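Local coordinates for tubulin-like protein CetZ1 (Haloferax volcanii, PDB 4B46), which binds GTP as a tubulin/FtsZ-like cytoskeletal GTPase and controls cell shape, being essential for the rod-shaped cells needed for efficient swimming, at residues 1-10 with 29-38. Residues are numbered along the deposited sequence; the frame is centred on the assembly and turned at random.
With GDP (guanosine-5'-diphosphate), chain B.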
loop_
_atom_site.group_PDB
_atom_site.type_symbol
_atom_site.label_atom_id
_atom_site.label_comp_id
_atom_site.label_asym_id
_atom_site.label_seq_id
_atom_site.Cartn_x
_atom_site.Cartn_y
_atom_site.Cartn_z
ATOM N N MET A 1 -13.210 3.746 3.108
ATOM C CA MET A 1 -12.778 4.528 1.964
ATOM C C MET A 1 -12.887 3.700 0.679
ATOM O O MET A 1 -12.489 2.533 0.639
ATOM C CB MET A 1 -11.339 4.983 2.178
ATOM C CG MET A 1 -10.821 5.918 1.128
ATOM S SD MET A 1 -9.299 6.670 1.682
ATOM C CE MET A 1 -8.887 7.677 0.265
ATOM N N LYS A 2 -13.423 4.311 -0.369
ATOM C CA LYS A 2 -13.658 3.614 -1.628
ATOM C C LYS A 2 -12.483 3.816 -2.566
ATOM O O LYS A 2 -12.150 4.955 -2.905
ATOM C CB LYS A 2 -14.942 4.121 -2.287
ATOM C CG LYS A 2 -16.186 3.810 -1.485
ATOM C CD LYS A 2 -17.414 4.359 -2.171
ATOM C CE LYS A 2 -17.445 5.876 -2.109
ATOM N NZ LYS A 2 -18.534 6.433 -2.972
ATOM N N LEU A 3 -11.855 2.714 -2.982
ATOM C CA LEU A 3 -10.656 2.795 -3.811
ATOM C C LEU A 3 -10.833 2.171 -5.185
ATOM O O LEU A 3 -11.540 1.178 -5.340
ATOM C CB LEU A 3 -9.467 2.109 -3.119
ATOM C CG LEU A 3 -9.006 2.674 -1.771
ATOM C CD1 LEU A 3 -7.884 1.827 -1.187
ATOM C CD2 LEU A 3 -8.559 4.111 -1.944
ATOM N N ALA A 4 -10.176 2.768 -6.174
ATOM C CA ALA A 4 -9.895 2.092 -7.435
ATOM C C ALA A 4 -8.474 1.529 -7.362
ATOM O O ALA A 4 -7.498 2.275 -7.404
ATOM C CB ALA A 4 -10.032 3.061 -8.593
ATOM N N MET A 5 -8.356 0.213 -7.236
ATOM C CA MET A 5 -7.052 -0.419 -7.133
ATOM C C MET A 5 -6.550 -0.941 -8.472
ATOM O O MET A 5 -7.260 -1.677 -9.160
ATOM C CB MET A 5 -7.105 -1.595 -6.169
ATOM C CG MET A 5 -7.405 -1.221 -4.751
ATOM S SD MET A 5 -6.719 -2.479 -3.649
ATOM C CE MET A 5 -7.213 -1.736 -2.092
ATOM N N ILE A 6 -5.319 -0.571 -8.821
ATOM C CA ILE A 6 -4.665 -1.116 -10.009
ATOM C C ILE A 6 -3.359 -1.791 -9.620
ATOM O O ILE A 6 -2.440 -1.139 -9.125
ATOM C CB ILE A 6 -4.369 -0.040 -11.082
ATOM C CG1 ILE A 6 -5.648 0.728 -11.447
ATOM C CG2 ILE A 6 -3.755 -0.690 -12.333
ATOM C CD1 ILE A 6 -5.726 2.093 -10.843
ATOM N N GLY A 7 -3.296 -3.102 -9.829
ATOM C CA GLY A 7 -2.070 -3.855 -9.605
ATOM C C GLY A 7 -1.237 -3.848 -10.871
ATOM O O GLY A 7 -1.760 -4.077 -11.969
ATOM N N PHE A 8 0.056 -3.574 -10.723
ATOM C CA PHE A 8 0.960 -3.483 -11.870
ATOM C C PHE A 8 2.095 -4.486 -11.694
ATOM O O PHE A 8 2.794 -4.460 -10.680
ATOM C CB PHE A 8 1.527 -2.062 -12.001
ATOM C CG PHE A 8 1.533 -1.535 -13.419
ATOM C CD1 PHE A 8 2.347 -2.105 -14.382
ATOM C CD2 PHE A 8 0.726 -0.475 -13.782
ATOM C CE1 PHE A 8 2.359 -1.622 -15.687
ATOM C CE2 PHE A 8 0.726 0.013 -15.087
ATOM C CZ PHE A 8 1.546 -0.566 -16.040
ATOM N N GLY A 9 2.277 -5.375 -12.673
ATOM C CA GLY A 9 3.270 -6.431 -12.536
ATOM C C GLY A 9 2.706 -7.595 -11.734
ATOM O O GLY A 9 1.568 -7.545 -11.258
ATOM N N GLN A 10 3.503 -8.641 -11.559
ATOM C CA GLN A 10 3.007 -9.856 -10.927
ATOM C C GLN A 10 2.662 -9.687 -9.440
ATOM O O GLN A 10 1.613 -10.150 -8.986
ATOM C CB GLN A 10 3.993 -11.017 -11.130
ATOM C CG GLN A 10 3.483 -12.316 -10.546
ATOM C CD GLN A 10 4.497 -13.432 -10.608
ATOM O OE1 GLN A 10 5.678 -13.202 -10.847
ATOM N NE2 GLN A 10 4.037 -14.651 -10.391
ATOM N N GLY A 29 -16.379 -2.921 1.679
ATOM C CA GLY A 29 -16.729 -1.841 0.772
ATOM C C GLY A 29 -15.548 -1.011 0.293
ATOM O O GLY A 29 -15.716 0.128 -0.129
ATOM N N ILE A 30 -14.350 -1.582 0.348
ATOM C CA ILE A 30 -13.132 -0.844 0.011
ATOM C C ILE A 30 -12.776 -0.841 -1.481
ATOM O O ILE A 30 -12.480 0.204 -2.062
ATOM C CB ILE A 30 -11.932 -1.411 0.772
ATOM C CG1 ILE A 30 -12.151 -1.296 2.281
ATOM C CG2 ILE A 30 -10.649 -0.702 0.364
ATOM C CD1 ILE A 30 -11.170 -2.115 3.065
ATOM N N VAL A 31 -12.775 -2.017 -2.093
ATOM C CA VAL A 31 -12.325 -2.136 -3.479
ATOM C C VAL A 31 -13.496 -1.935 -4.430
ATOM O O VAL A 31 -14.178 -2.890 -4.812
ATOM C CB VAL A 31 -11.664 -3.501 -3.733
ATOM C CG1 VAL A 31 -10.945 -3.504 -5.076
ATOM C CG2 VAL A 31 -10.691 -3.832 -2.599
ATOM N N ARG A 32 -13.731 -0.681 -4.805
ATOM C CA ARG A 32 -14.858 -0.341 -5.662
ATOM C C ARG A 32 -14.563 -0.765 -7.096
ATOM O O ARG A 32 -15.473 -1.054 -7.884
ATOM C CB ARG A 32 -15.146 1.159 -5.587
ATOM C CG ARG A 32 -16.344 1.602 -6.412
ATOM C CD ARG A 32 -17.634 0.970 -5.924
ATOM N NE ARG A 32 -18.715 1.108 -6.901
ATOM C CZ ARG A 32 -19.249 0.098 -7.585
ATOM N NH1 ARG A 32 -18.814 -1.137 -7.396
ATOM N NH2 ARG A 32 -20.227 0.324 -8.453
ATOM N N ALA A 33 -13.278 -0.808 -7.431
ATOM C CA ALA A 33 -12.846 -1.288 -8.738
ATOM C C ALA A 33 -11.462 -1.894 -8.620
ATOM O O ALA A 33 -10.601 -1.359 -7.926
ATOM C CB ALA A 33 -12.823 -0.157 -9.739
ATOM N N ALA A 34 -11.242 -3.011 -9.301
ATOM C CA ALA A 34 -9.915 -3.610 -9.320
ATOM C C ALA A 34 -9.473 -3.923 -10.752
ATOM O O ALA A 34 -10.234 -4.478 -11.541
ATOM C CB ALA A 34 -9.875 -4.846 -8.451
ATOM N N VAL A 35 -8.247 -3.531 -11.077
ATOM C CA VAL A 35 -7.672 -3.748 -12.404
ATOM C C VAL A 35 -6.246 -4.286 -12.239
ATOM O O VAL A 35 -5.548 -3.902 -11.298
ATOM C CB VAL A 35 -7.672 -2.432 -13.231
ATOM C CG1 VAL A 35 -6.867 -2.583 -14.515
ATOM C CG2 VAL A 35 -9.117 -1.998 -13.560
ATOM N N ALA A 36 -5.837 -5.194 -13.124
ATOM C CA ALA A 36 -4.482 -5.755 -13.114
ATOM C C ALA A 36 -3.822 -5.514 -14.466
ATOM O O ALA A 36 -4.421 -5.782 -15.516
ATOM C CB ALA A 36 -4.524 -7.246 -12.827
ATOM N N VAL A 37 -2.602 -4.992 -14.439
ATOM C CA VAL A 37 -1.867 -4.693 -15.662
ATOM C C VAL A 37 -0.565 -5.469 -15.641
ATOM O O VAL A 37 0.171 -5.427 -14.653
ATOM C CB VAL A 37 -1.515 -3.196 -15.785
ATOM C CG1 VAL A 37 -0.847 -2.918 -17.141
ATOM C CG2 VAL A 37 -2.762 -2.317 -15.605
ATOM N N ASN A 38 -0.276 -6.176 -16.726
ATOM C CA ASN A 38 0.956 -6.961 -16.790
ATOM C C ASN A 38 1.384 -7.168 -18.238
ATOM O O ASN A 38 0.597 -6.939 -19.163
ATOM C CB ASN A 38 0.788 -8.306 -16.058
ATOM C CG ASN A 38 2.111 -8.858 -15.495
ATOM O OD1 ASN A 38 3.189 -8.657 -16.063
ATOM N ND2 ASN A 38 2.020 -9.567 -14.374
HETATM P PB GDP B . 7.203 -7.536 -12.479
HETATM O O1B GDP B . 8.213 -7.464 -13.588
HETATM O O2B GDP B . 5.989 -8.353 -12.859
HETATM O O3B GDP B . 6.824 -6.127 -12.100
HETATM O O3A GDP B . 7.988 -8.251 -11.284
HETATM P PA GDP B . 7.282 -8.963 -10.039
HETATM O O1A GDP B . 6.044 -8.249 -9.613
HETATM O O2A GDP B . 7.047 -10.415 -10.350
HETATM O "O5'" GDP B . 8.454 -8.842 -8.935
HETATM C "C5'" GDP B . 8.857 -7.528 -8.541
HETATM C "C4'" GDP B . 9.248 -7.542 -7.074
HETATM O "O4'" GDP B . 8.100 -7.759 -6.271
HETATM C "C3'" GDP B . 10.142 -8.718 -6.732
HETATM O "O3'" GDP B . 11.490 -8.314 -6.929
HETATM C "C2'" GDP B . 9.829 -9.017 -5.274
HETATM O "O2'" GDP B . 10.538 -8.122 -4.415
HETATM C "C1'" GDP B . 8.404 -8.582 -5.123
HETATM N N9 GDP B . 7.371 -9.623 -5.207
HETATM C C8 GDP B . 7.165 -10.499 -6.212
HETATM N N7 GDP B . 6.054 -11.244 -5.968
HETATM C C5 GDP B . 5.522 -10.805 -4.800
HETATM C C6 GDP B . 4.344 -11.123 -3.964
HETATM O O6 GDP B . 3.529 -12.026 -4.290
HETATM N N1 GDP B . 4.184 -10.418 -2.837
HETATM C C2 GDP B . 5.029 -9.449 -2.443
HETATM N N2 GDP B . 4.786 -8.803 -1.278
HETATM N N3 GDP B . 6.120 -9.096 -3.159
HETATM C C4 GDP B . 6.396 -9.729 -4.319
HETATM O O HOH W 1 -0.909 -7.214 -12.470
#
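M5 is gripped from A33 and V35: its N donates to A33 O and its O accepts V35 N (2.8 Å), the two residues that flank its parallel partner A34. The pattern continues with G7 N to V35 O, V37 N to G7 O and G9 N to V37 O. At the other end L3 N meets I30 O at 2.7 Å, and a beta bulge shifts the register by one residue: L3 O accepts R32 N and, weakly, A33 N. Here R32 CB lies against L3 O while the long chain leads outward to a salt bridge of NE with E97, fitting for an exposed residue.

Apolar side chains fill both faces. On one, V37 CG1, anti to its backbone N (chi1 -175°), lies over one face of the F8 ring, offset toward the rim near CZ, a CH-pi contact 3.9 Å from the centroid; V37 CG2 meets I6 CG2 at 3.8 Å. A branched valine suits the extended strand and here uses both methyls, and helix 111-126 packs on I6 and F8. Strand 3-8, helix 9-26 and strand 31-38 form the beta-alpha-beta unit that opens the Rossmann-like GTPase domain. On its helix-9-26 face, the extended M5 chain brings CE to V31 CG2 (4.1 Å), the two side chains crossing at about a right angle; the small A34 lets the helix lie close, touching V16 and V20.

At the nucleotide end the contacts turn polar. A water sits between G9 O (2.8 Å) and V37 O (3.0 Å), close enough to link the strand ends. G9 has a positive phi (82°), and a CB there would collide with GDP O3B. Just beyond, Q10 N donates to GDP O2B at 2.8 Å, nearly straight at 164°. The N38 amide lies beside this turn, its OD1 held by A40 N.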